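Side-chain contacts in peptidase M3B, oligoendopeptidase F (Enterococcus faecium, PDB 2QR4), which probably cleaves oligopeptides at internal peptide bonds, as a zinc-dependent metallopeptidase of family M3: residues T188-R193 and L274-L279; H264-L269 and H427-F432; L279-L284 and K474-A479. One frame throughout, in Å; residues are numbered along the deposited sequence.

Followed from the N terminus, contact 1 closes a loop from the start of helix 190-206 to the segment just after helix 260-274. Contact 2 opens inside that loop, on helix 260-274, and closes on helix 418-454, so the two cross. Contact 3 starts where contact 1 ends, at the shared Leu279, and runs on to the end of helix 461-476. It follows contact 1 in series and crosses contact 2; none nests in another. Centres of contacts 1 and 3 lie about 12 Å apart, where Asp283 bridges to Arg190 and Arg193. Contacts 1 and 3 tie helices 190-206 and 461-476 to the loop after helix 260-274, and contact 2 packs helix 260-274 on helix 418-454.

Contact 1 of 3, residues T188-R193 and L274-L279; sequences TDRRVR and LEVEKL
Arg190 reaches out from the first turn of helix 190-206 and lays its guanidinium against Val276, the two side chains running obliquely past each other. Val276 CG1 sits over the centre of one face of the group, 3.5 Å from Arg190 CZ, so the methyl touches the flat of the cation while the N-H bonds are spent around the rim. The reach comes from an extended chain: CG lies opposite the backbone N (chi1 -165°), and CG to NE continue almost straight.

At the rim, Arg190 NH1 gives a hydrogen bond to Lys278 O at 2.9 Å. It approaches nearly head-on to the carbonyl, with a C=O...N angle of 176°, but the N-H is bent (131°) and the oxygen lies somewhat out of the guanidinium plane. Arg190 NH2 points to water 1 at 3.1 Å, in the plane of the group, and the same water accepts from Lys278 N at 3.0 Å. One arginine thus holds both the N-H and the C=O of Lys278, the first through water.

The strongest partner of Arg190 is Asp283, whose OD2 forms a salt bridge with NH1. Arg193 pairs with OD1 of the same carboxylate and donates from NE to Tyr282 O; the face of its guanidinium lies under Arg190 CA, 3.8 Å above the plane. Asp189 is the N-cap of the helix, its OD1 taking a weak bond from Arg191 N. This surface contact joins the helix start to an irregular loop. Two arginines on one carboxylate should favour the ionised form of Asp283, and the bonds from Arg190 to Asp283, Lys278 O and water 1 probably fix the rotation of its guanidinium, with one face against Val276.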
loop_
_atom_site.group_PDB
_atom_site.type_symbol
_atom_site.label_atom_id
_atom_site.label_comp_id
_atom_site.label_asym_id
_atom_site.label_seq_id
_atom_site.Cartn_x
_atom_site.Cartn_y
_atom_site.Cartn_z
ATOM N N THR A 188 37.686 -7.107 -6.573
ATOM C CA THR A 188 38.481 -8.264 -6.965
ATOM C C THR A 188 38.716 -9.132 -5.743
ATOM O O THR A 188 39.256 -10.234 -5.840
ATOM C CB THR A 188 39.830 -7.855 -7.567
ATOM O OG1 THR A 188 40.634 -7.237 -6.553
ATOM C CG2 THR A 188 39.624 -6.883 -8.725
ATOM N N ASP A 189 38.307 -8.619 -4.588
ATOM C CA ASP A 189 38.435 -9.353 -3.338
ATOM C C ASP A 189 37.152 -10.156 -3.110
ATOM O O ASP A 189 36.145 -9.638 -2.626
ATOM C CB ASP A 189 38.725 -8.383 -2.186
ATOM C CG ASP A 189 38.890 -9.084 -0.856
ATOM O OD1 ASP A 189 38.453 -10.247 -0.718
ATOM O OD2 ASP A 189 39.457 -8.462 0.065
ATOM N N ARG A 190 37.205 -11.433 -3.469
ATOM C CA ARG A 190 36.036 -12.291 -3.443
ATOM C C ARG A 190 35.323 -12.339 -2.098
ATOM O O ARG A 190 34.104 -12.433 -2.045
ATOM C CB ARG A 190 36.390 -13.713 -3.879
ATOM C CG ARG A 190 35.154 -14.514 -4.202
ATOM C CD ARG A 190 35.491 -15.894 -4.674
ATOM N NE ARG A 190 34.333 -16.508 -5.312
ATOM C CZ ARG A 190 34.157 -17.820 -5.416
ATOM N NH1 ARG A 190 33.080 -18.297 -6.014
ATOM N NH2 ARG A 190 35.062 -18.656 -4.913
ATOM N N ARG A 191 36.077 -12.294 -1.011
ATOM C CA ARG A 191 35.471 -12.385 0.311
ATOM C C ARG A 191 34.541 -11.198 0.535
ATOM O O ARG A 191 33.476 -11.329 1.139
ATOM C CB ARG A 191 36.554 -12.443 1.400
ATOM C CG ARG A 191 36.033 -12.213 2.810
ATOM C CD ARG A 191 37.154 -11.879 3.812
ATOM N NE ARG A 191 37.674 -10.514 3.685
ATOM C CZ ARG A 191 36.971 -9.408 3.939
ATOM N NH1 ARG A 191 35.695 -9.481 4.313
ATOM N NH2 ARG A 191 37.541 -8.215 3.802
ATOM N N VAL A 192 34.954 -10.038 0.033
ATOM C CA VAL A 192 34.191 -8.805 0.178
ATOM C C VAL A 192 32.902 -8.859 -0.642
ATOM O O VAL A 192 31.832 -8.445 -0.180
ATOM C CB VAL A 192 35.058 -7.598 -0.229
ATOM C CG1 VAL A 192 34.197 -6.391 -0.596
ATOM C CG2 VAL A 192 36.038 -7.275 0.885
ATOM N N ARG A 193 33.020 -9.400 -1.848
ATOM C CA ARG A 193 31.873 -9.688 -2.704
ATOM C C ARG A 193 30.847 -10.587 -2.004
ATOM O O ARG A 193 29.649 -10.273 -1.956
ATOM C CB ARG A 193 32.352 -10.346 -4.010
ATOM C CG ARG A 193 32.527 -9.386 -5.147
ATOM C CD ARG A 193 33.490 -9.850 -6.242
ATOM N NE ARG A 193 33.453 -11.270 -6.580
ATOM C CZ ARG A 193 34.533 -11.920 -7.019
ATOM N NH1 ARG A 193 35.674 -11.259 -7.127
ATOM N NH2 ARG A 193 34.502 -13.215 -7.332
ATOM N N LEU A 274 37.585 -16.921 -14.092
ATOM C CA LEU A 274 37.786 -16.658 -12.664
ATOM C C LEU A 274 38.526 -17.791 -11.971
ATOM O O LEU A 274 39.195 -17.568 -10.970
ATOM C CB LEU A 274 36.451 -16.407 -11.941
ATOM C CG LEU A 274 35.807 -15.079 -12.323
ATOM C CD1 LEU A 274 34.479 -14.937 -11.661
ATOM C CD2 LEU A 274 36.729 -13.909 -11.970
ATOM N N GLU A 275 38.379 -19.004 -12.495
ATOM C CA GLU A 275 39.100 -20.168 -11.982
ATOM C C GLU A 275 38.617 -20.580 -10.605
ATOM O O GLU A 275 39.357 -21.220 -9.855
ATOM C CB GLU A 275 40.605 -19.901 -11.921
ATOM C CG GLU A 275 41.279 -19.768 -13.277
ATOM C CD GLU A 275 42.798 -19.698 -13.167
ATOM O OE1 GLU A 275 43.314 -18.708 -12.603
ATOM O OE2 GLU A 275 43.471 -20.639 -13.639
ATOM N N VAL A 276 37.387 -20.202 -10.269
ATOM C CA VAL A 276 36.790 -20.572 -8.985
ATOM C C VAL A 276 36.176 -21.968 -9.054
ATOM O O VAL A 276 35.760 -22.421 -10.119
ATOM C CB VAL A 276 35.730 -19.549 -8.537
ATOM C CG1 VAL A 276 36.407 -18.239 -8.123
ATOM C CG2 VAL A 276 34.718 -19.303 -9.656
ATOM N N GLU A 277 36.150 -22.654 -7.919
ATOM C CA GLU A 277 35.580 -23.998 -7.843
ATOM C C GLU A 277 34.108 -23.947 -8.221
ATOM O O GLU A 277 33.618 -24.802 -8.942
ATOM C CB GLU A 277 35.751 -24.589 -6.434
ATOM C CG GLU A 277 35.332 -26.044 -6.303
ATOM C CD GLU A 277 36.161 -26.969 -7.176
ATOM O OE1 GLU A 277 37.342 -26.647 -7.434
ATOM O OE2 GLU A 277 35.635 -28.021 -7.608
ATOM N N LYS A 278 33.401 -22.936 -7.729
ATOM C CA LYS A 278 32.003 -22.769 -8.092
ATOM C C LYS A 278 31.622 -21.313 -8.337
ATOM O O LYS A 278 32.024 -20.427 -7.586
ATOM C CB LYS A 278 31.107 -23.443 -7.046
ATOM C CG LYS A 278 30.778 -24.888 -7.436
ATOM C CD LYS A 278 30.570 -25.782 -6.263
ATOM C CE LYS A 278 30.183 -27.178 -6.725
ATOM N NZ LYS A 278 31.144 -27.703 -7.731
ATOM N N LEU A 279 30.865 -21.068 -9.405
ATOM C CA LEU A 279 30.460 -19.706 -9.775
ATOM C C LEU A 279 29.161 -19.329 -9.097
ATOM O O LEU A 279 28.159 -20.035 -9.233
ATOM C CB LEU A 279 30.264 -19.583 -11.293
ATOM C CG LEU A 279 30.191 -18.148 -11.853
ATOM C CD1 LEU A 279 31.525 -17.410 -11.720
ATOM C CD2 LEU A 279 29.753 -18.141 -13.311
HETATM O O HOH W 1 33.859 -21.493 -5.169
#

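Contact 2 of 3, residues H264-L269 and H427-F432; sequences HRYMEL and HYLDGF
The phenol oxygen of Tyr266 is the polar atom that reaches the facing helix: OH stands 3.5 Å from Asp430 N and 3.8 Å from Asp430 CB. No hydrogen bond passes between the two segments, and the contact is carried by the ring behind that oxygen. With CG anti to the backbone N (chi1 -175°), the Tyr266 ring is directed at helix 418-454.

Leu429 covers one face of the ring, the two side chains meeting at a slant. Its CB lies shifted toward the rim, 3.7 Å from Tyr266 CZ and 4.0 Å from the ring centroid. At 25° from the ring normal this is a CH-pi contact, made by the methylene next to the backbone. The branched end of Leu429 adds a looser touch, CD1 to Tyr266 CE1 at 4.1 Å, while on the other side of the ring's long axis Tyr266 CE2 comes to 3.8 Å from Leu429 O. The phenol end therefore lies across the backbone of residues 429 and 430, its hydroxyl close to the peptide that joins them.

The packing is helix on helix, between helix 260-274 and the long helix 418-454 of the largely helical M3 peptidase fold. On the side of helix 418-454 turned away from Tyr266, His427 meets Phe365 of helix 361-379, whose sequence carries the HExxH signature by which such peptidases bind zinc. The nearest backbones are those of Tyr266 and Leu429, CA to CA 8.1 Å, a separation bridged by one aromatic ring.

Helix 557-579 packs on both segments: Leu429 touches Phe566 and Leu573, and Leu269 also touches Leu573. Arg265 pairs with Glu574 of the same helix in a salt bridge.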
loop_
_atom_site.group_PDB
_atom_site.type_symbol
_atom_site.label_atom_id
_atom_site.label_comp_id
_atom_site.label_asym_id
_atom_site.label_seq_id
_atom_site.Cartn_x
_atom_site.Cartn_y
_atom_site.Cartn_z
ATOM N N HIS A 264 24.186 -19.868 -20.811
ATOM C CA HIS A 264 24.778 -20.966 -20.066
ATOM C C HIS A 264 26.246 -21.079 -20.416
ATOM O O HIS A 264 27.102 -21.136 -19.529
ATOM C CB HIS A 264 24.059 -22.296 -20.352
ATOM C CG HIS A 264 22.643 -22.331 -19.864
ATOM N ND1 HIS A 264 21.790 -23.380 -20.128
ATOM C CD2 HIS A 264 21.920 -21.427 -19.160
ATOM C CE1 HIS A 264 20.608 -23.129 -19.592
ATOM N NE2 HIS A 264 20.662 -21.952 -18.995
ATOM N N ARG A 265 26.527 -21.078 -21.716
ATOM C CA ARG A 265 27.890 -21.132 -22.231
ATOM C C ARG A 265 28.748 -19.952 -21.773
ATOM O O ARG A 265 29.913 -20.134 -21.421
ATOM C CB ARG A 265 27.872 -21.146 -23.753
ATOM C CG ARG A 265 28.110 -22.479 -24.376
ATOM C CD ARG A 265 29.232 -22.345 -25.399
ATOM N NE ARG A 265 28.747 -21.975 -26.718
ATOM C CZ ARG A 265 29.547 -21.612 -27.709
ATOM N NH1 ARG A 265 30.852 -21.547 -27.508
ATOM N NH2 ARG A 265 29.047 -21.295 -28.890
ATOM N N TYR A 266 28.177 -18.747 -21.803
ATOM C CA TYR A 266 28.907 -17.550 -21.380
ATOM C C TYR A 266 29.270 -17.652 -19.896
ATOM O O TYR A 266 30.345 -17.225 -19.473
ATOM C CB TYR A 266 28.077 -16.296 -21.663
ATOM C CG TYR A 266 28.785 -14.996 -21.372
ATOM C CD1 TYR A 266 30.129 -14.841 -21.658
ATOM C CD2 TYR A 266 28.101 -13.913 -20.842
ATOM C CE1 TYR A 266 30.782 -13.662 -21.407
ATOM C CE2 TYR A 266 28.747 -12.724 -20.587
ATOM C CZ TYR A 266 30.093 -12.604 -20.874
ATOM O OH TYR A 266 30.758 -11.415 -20.649
HETATM N N MSE A 267 28.383 -18.264 -19.119
HETATM C CA MSE A 267 28.635 -18.485 -17.697
HETATM C C MSE A 267 29.753 -19.523 -17.461
HETATM O O MSE A 267 30.605 -19.323 -16.598
HETATM C CB MSE A 267 27.341 -18.857 -16.977
HETATM C CG MSE A 267 26.302 -17.732 -16.993
HETATM SE SE MSE A 267 26.857 -16.048 -16.100
HETATM C CE MSE A 267 27.680 -15.092 -17.594
ATOM N N GLU A 268 29.785 -20.597 -18.248
ATOM C CA GLU A 268 30.917 -21.521 -18.194
ATOM C C GLU A 268 32.225 -20.777 -18.436
ATOM O O GLU A 268 33.230 -21.017 -17.751
ATOM C CB GLU A 268 30.784 -22.670 -19.210
ATOM C CG GLU A 268 29.511 -23.515 -19.057
ATOM C CD GLU A 268 29.557 -24.539 -17.895
ATOM O OE1 GLU A 268 30.587 -24.661 -17.176
ATOM O OE2 GLU A 268 28.530 -25.231 -17.709
ATOM N N LEU A 269 32.216 -19.869 -19.408
ATOM C CA LEU A 269 33.440 -19.151 -19.760
ATOM C C LEU A 269 33.867 -18.272 -18.596
ATOM O O LEU A 269 35.034 -18.268 -18.202
ATOM C CB LEU A 269 33.248 -18.319 -21.022
ATOM C CG LEU A 269 34.420 -17.430 -21.400
ATOM C CD1 LEU A 269 35.663 -18.272 -21.594
ATOM C CD2 LEU A 269 34.064 -16.672 -22.665
ATOM N N HIS A 427 33.201 -7.069 -23.320
ATOM C CA HIS A 427 32.414 -5.878 -23.048
ATOM C C HIS A 427 31.051 -5.982 -23.745
ATOM O O HIS A 427 30.016 -5.698 -23.139
ATOM C CB HIS A 427 33.193 -4.641 -23.512
ATOM C CG HIS A 427 32.401 -3.367 -23.519
ATOM N ND1 HIS A 427 32.211 -2.597 -22.389
ATOM C CD2 HIS A 427 31.789 -2.705 -24.531
ATOM C CE1 HIS A 427 31.506 -1.525 -22.701
ATOM N NE2 HIS A 427 31.238 -1.565 -23.996
ATOM N N TYR A 428 31.057 -6.404 -25.012
ATOM C CA TYR A 428 29.815 -6.608 -25.766
ATOM C C TYR A 428 28.953 -7.739 -25.174
ATOM O O TYR A 428 27.737 -7.588 -25.025
ATOM C CB TYR A 428 30.090 -6.906 -27.252
ATOM C CG TYR A 428 28.826 -7.274 -28.013
ATOM C CD1 TYR A 428 27.946 -6.283 -28.457
ATOM C CD2 TYR A 428 28.486 -8.616 -28.254
ATOM C CE1 TYR A 428 26.780 -6.604 -29.126
ATOM C CE2 TYR A 428 27.310 -8.953 -28.938
ATOM C CZ TYR A 428 26.464 -7.941 -29.361
ATOM O OH TYR A 428 25.307 -8.245 -30.030
ATOM N N LEU A 429 29.572 -8.874 -24.849
ATOM C CA LEU A 429 28.785 -10.021 -24.384
ATOM C C LEU A 429 28.176 -9.670 -23.048
ATOM O O LEU A 429 27.059 -10.072 -22.731
ATOM C CB LEU A 429 29.629 -11.298 -24.298
ATOM C CG LEU A 429 30.273 -11.748 -25.620
ATOM C CD1 LEU A 429 31.405 -12.725 -25.373
ATOM C CD2 LEU A 429 29.234 -12.345 -26.544
ATOM N N ASP A 430 28.913 -8.873 -22.285
ATOM C CA ASP A 430 28.477 -8.468 -20.974
ATOM C C ASP A 430 27.256 -7.543 -21.021
ATOM O O ASP A 430 26.263 -7.769 -20.316
ATOM C CB ASP A 430 29.628 -7.811 -20.233
ATOM C CG ASP A 430 29.317 -7.583 -18.789
ATOM O OD1 ASP A 430 28.992 -8.576 -18.096
ATOM O OD2 ASP A 430 29.395 -6.413 -18.356
ATOM N N GLY A 431 27.327 -6.506 -21.852
ATOM C CA GLY A 431 26.186 -5.621 -22.064
ATOM C C GLY A 431 24.982 -6.415 -22.545
ATOM O O GLY A 431 23.854 -6.157 -22.126
ATOM N N PHE A 432 25.225 -7.394 -23.419
ATOM C CA PHE A 432 24.165 -8.264 -23.935
ATOM C C PHE A 432 23.559 -9.101 -22.787
ATOM O O PHE A 432 22.342 -9.211 -22.668
ATOM C CB PHE A 432 24.751 -9.157 -25.037
ATOM C CG PHE A 432 23.725 -9.846 -25.916
ATOM C CD1 PHE A 432 22.864 -10.801 -25.401
ATOM C CD2 PHE A 432 23.687 -9.591 -27.279
ATOM C CE1 PHE A 432 21.956 -11.457 -26.215
ATOM C CE2 PHE A 432 22.789 -10.241 -28.101
ATOM C CZ PHE A 432 21.918 -11.175 -27.568
#

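Contact 3 of 3, residues L279-L284 and K474-A479; sequences LHMYDL and KYYGPA
Met281, a selenomethionine here, and Leu284 converge on the ring of Tyr476, the last helical residue before Gly477. Selenium comes first among these apolar contacts: Met281 SE stands over a face of the ring, 4.4 Å from the centroid and 14° off the normal, displaced toward the rim. Its methyl follows across the same ring, with Met281 CE 3.9 Å from Tyr476 CE2 as a CH-pi contact. Both atoms come over the ring because the Met281 chain folds at its second and third torsions (-49° and -61°), and the chain crosses the tyrosine at about a right angle. Leu284 approaches obliquely, CD1 reaching Tyr476 CE1 at 3.5 Å. Apart from the ring, Leu279 CB lies 3.4 Å from Ala479 O in plain van der Waals touch.

Polar contact across the segments runs through water 2, which donates to Ala479 O at 2.7 Å and accepts from Leu279 N at 3.1 Å. This bridge joins the two backbones where they come nearest. Leu279 is also joined to Glu481, two residues beyond Ala479, by direct backbone hydrogen bonds.

Bonds within residues 279-284 shape the turn. Asp283 N donates to His280 O at 2.8 Å, and the carboxylate returns to the start of the turn, Asp283 OD2 accepting from His280 N at 3.1 Å. The same carboxylate carries the salt bridges to Arg190 and Arg193 of helix 190-206. His280 and Met281 are held in addition by Asp483, through His280 ND1 and Met281 N.

Tyr476 also touches Lys433 and Gln441 of helix 418-454. Gly477 ends helix 461-476 with positive phi, and this buried join of a 3-10 turn to a helix C terminus centres on a Met-aromatic motif.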
loop_
_atom_site.group_PDB
_atom_site.type_symbol
_atom_site.label_atom_id
_atom_site.label_comp_id
_atom_site.label_asym_id
_atom_site.label_seq_id
_atom_site.Cartn_x
_atom_site.Cartn_y
_atom_site.Cartn_z
ATOM N N LEU A 279 30.865 -21.068 -9.405
ATOM C CA LEU A 279 30.460 -19.706 -9.775
ATOM C C LEU A 279 29.161 -19.329 -9.097
ATOM O O LEU A 279 28.159 -20.035 -9.233
ATOM C CB LEU A 279 30.264 -19.583 -11.293
ATOM C CG LEU A 279 30.191 -18.148 -11.853
ATOM C CD1 LEU A 279 31.525 -17.410 -11.720
ATOM C CD2 LEU A 279 29.753 -18.141 -13.311
ATOM N N HIS A 280 29.157 -18.211 -8.388
ATOM C CA HIS A 280 27.943 -17.802 -7.684
ATOM C C HIS A 280 27.430 -16.471 -8.239
ATOM O O HIS A 280 28.166 -15.743 -8.917
ATOM C CB HIS A 280 28.215 -17.624 -6.185
ATOM C CG HIS A 280 28.710 -18.852 -5.490
ATOM N ND1 HIS A 280 27.902 -19.629 -4.687
ATOM C CD2 HIS A 280 29.940 -19.423 -5.452
ATOM C CE1 HIS A 280 28.607 -20.632 -4.195
ATOM N NE2 HIS A 280 29.846 -20.533 -4.647
HETATM N N MSE A 281 26.179 -16.141 -7.920
HETATM C CA MSE A 281 25.631 -14.837 -8.273
HETATM C C MSE A 281 26.603 -13.717 -7.913
HETATM O O MSE A 281 26.794 -12.776 -8.687
HETATM C CB MSE A 281 24.249 -14.617 -7.634
HETATM C CG MSE A 281 23.146 -15.579 -8.147
HETATM SE SE MSE A 281 23.038 -15.703 -10.129
HETATM C CE MSE A 281 22.636 -13.837 -10.574
ATOM N N TYR A 282 27.264 -13.827 -6.766
ATOM C CA TYR A 282 28.148 -12.734 -6.342
ATOM C C TYR A 282 29.486 -12.709 -7.080
ATOM O O TYR A 282 30.397 -11.958 -6.711
ATOM C CB TYR A 282 28.358 -12.743 -4.826
ATOM C CG TYR A 282 28.848 -14.054 -4.250
ATOM C CD1 TYR A 282 30.171 -14.464 -4.411
ATOM C CD2 TYR A 282 27.994 -14.870 -3.520
ATOM C CE1 TYR A 282 30.625 -15.673 -3.856
ATOM C CE2 TYR A 282 28.433 -16.073 -2.961
ATOM C CZ TYR A 282 29.743 -16.470 -3.132
ATOM O OH TYR A 282 30.157 -17.669 -2.587
ATOM N N ASP A 283 29.605 -13.528 -8.124
ATOM C CA ASP A 283 30.802 -13.499 -8.977
ATOM C C ASP A 283 30.558 -12.945 -10.381
ATOM O O ASP A 283 31.480 -12.929 -11.196
ATOM C CB ASP A 283 31.391 -14.907 -9.129
ATOM C CG ASP A 283 31.914 -15.470 -7.828
ATOM O OD1 ASP A 283 32.531 -14.702 -7.048
ATOM O OD2 ASP A 283 31.709 -16.685 -7.597
ATOM N N LEU A 284 29.332 -12.518 -10.687
ATOM C CA LEU A 284 28.990 -12.208 -12.086
ATOM C C LEU A 284 29.257 -10.769 -12.513
ATOM O O LEU A 284 29.154 -10.451 -13.697
ATOM C CB LEU A 284 27.527 -12.561 -12.402
ATOM C CG LEU A 284 27.033 -13.976 -12.087
ATOM C CD1 LEU A 284 25.691 -14.226 -12.740
ATOM C CD2 LEU A 284 28.025 -15.030 -12.521
ATOM N N LYS A 474 16.912 -21.508 -14.479
ATOM C CA LYS A 474 16.615 -21.766 -15.889
ATOM C C LYS A 474 17.457 -20.844 -16.774
ATOM O O LYS A 474 18.021 -21.270 -17.778
ATOM C CB LYS A 474 15.123 -21.525 -16.173
ATOM C CG LYS A 474 14.681 -21.836 -17.617
ATOM C CD LYS A 474 13.164 -21.638 -17.862
ATOM C CE LYS A 474 12.849 -20.162 -18.176
ATOM N NZ LYS A 474 11.450 -19.915 -18.683
ATOM N N TYR A 475 17.529 -19.571 -16.395
ATOM C CA TYR A 475 18.303 -18.608 -17.146
ATOM C C TYR A 475 19.809 -18.838 -17.035
ATOM O O TYR A 475 20.502 -18.910 -18.028
ATOM C CB TYR A 475 17.933 -17.187 -16.731
ATOM C CG TYR A 475 16.810 -16.621 -17.552
ATOM C CD1 TYR A 475 15.531 -17.114 -17.417
ATOM C CD2 TYR A 475 17.037 -15.603 -18.486
ATOM C CE1 TYR A 475 14.490 -16.619 -18.175
ATOM C CE2 TYR A 475 16.004 -15.092 -19.242
ATOM C CZ TYR A 475 14.728 -15.614 -19.083
ATOM O OH TYR A 475 13.673 -15.146 -19.824
ATOM N N TYR A 476 20.325 -19.003 -15.835
ATOM C CA TYR A 476 21.766 -19.080 -15.714
ATOM C C TYR A 476 22.371 -20.443 -15.981
ATOM O O TYR A 476 23.541 -20.529 -16.348
ATOM C CB TYR A 476 22.216 -18.508 -14.376
ATOM C CG TYR A 476 22.115 -16.998 -14.387
ATOM C CD1 TYR A 476 23.114 -16.211 -14.971
ATOM C CD2 TYR A 476 21.000 -16.360 -13.871
ATOM C CE1 TYR A 476 23.011 -14.826 -14.983
ATOM C CE2 TYR A 476 20.889 -14.983 -13.894
ATOM C CZ TYR A 476 21.897 -14.226 -14.435
ATOM O OH TYR A 476 21.768 -12.866 -14.444
ATOM N N GLY A 477 21.584 -21.503 -15.815
ATOM C CA GLY A 477 22.074 -22.843 -16.100
ATOM C C GLY A 477 22.960 -23.425 -15.015
ATOM O O GLY A 477 23.176 -22.797 -13.986
ATOM N N PRO A 478 23.491 -24.634 -15.251
ATOM C CA PRO A 478 24.214 -25.394 -14.224
ATOM C C PRO A 478 25.605 -24.853 -13.872
ATOM O O PRO A 478 26.212 -25.322 -12.912
ATOM C CB PRO A 478 24.346 -26.789 -14.848
ATOM C CG PRO A 478 24.350 -26.536 -16.331
ATOM C CD PRO A 478 23.434 -25.348 -16.543
ATOM N N ALA A 479 26.117 -23.900 -14.643
ATOM C CA ALA A 479 27.440 -23.337 -14.352
ATOM C C ALA A 479 27.405 -22.382 -13.154
ATOM O O ALA A 479 28.426 -22.147 -12.506
ATOM C CB ALA A 479 27.993 -22.643 -15.558
HETATM O O HOH W 2 29.563 -23.668 -10.532
#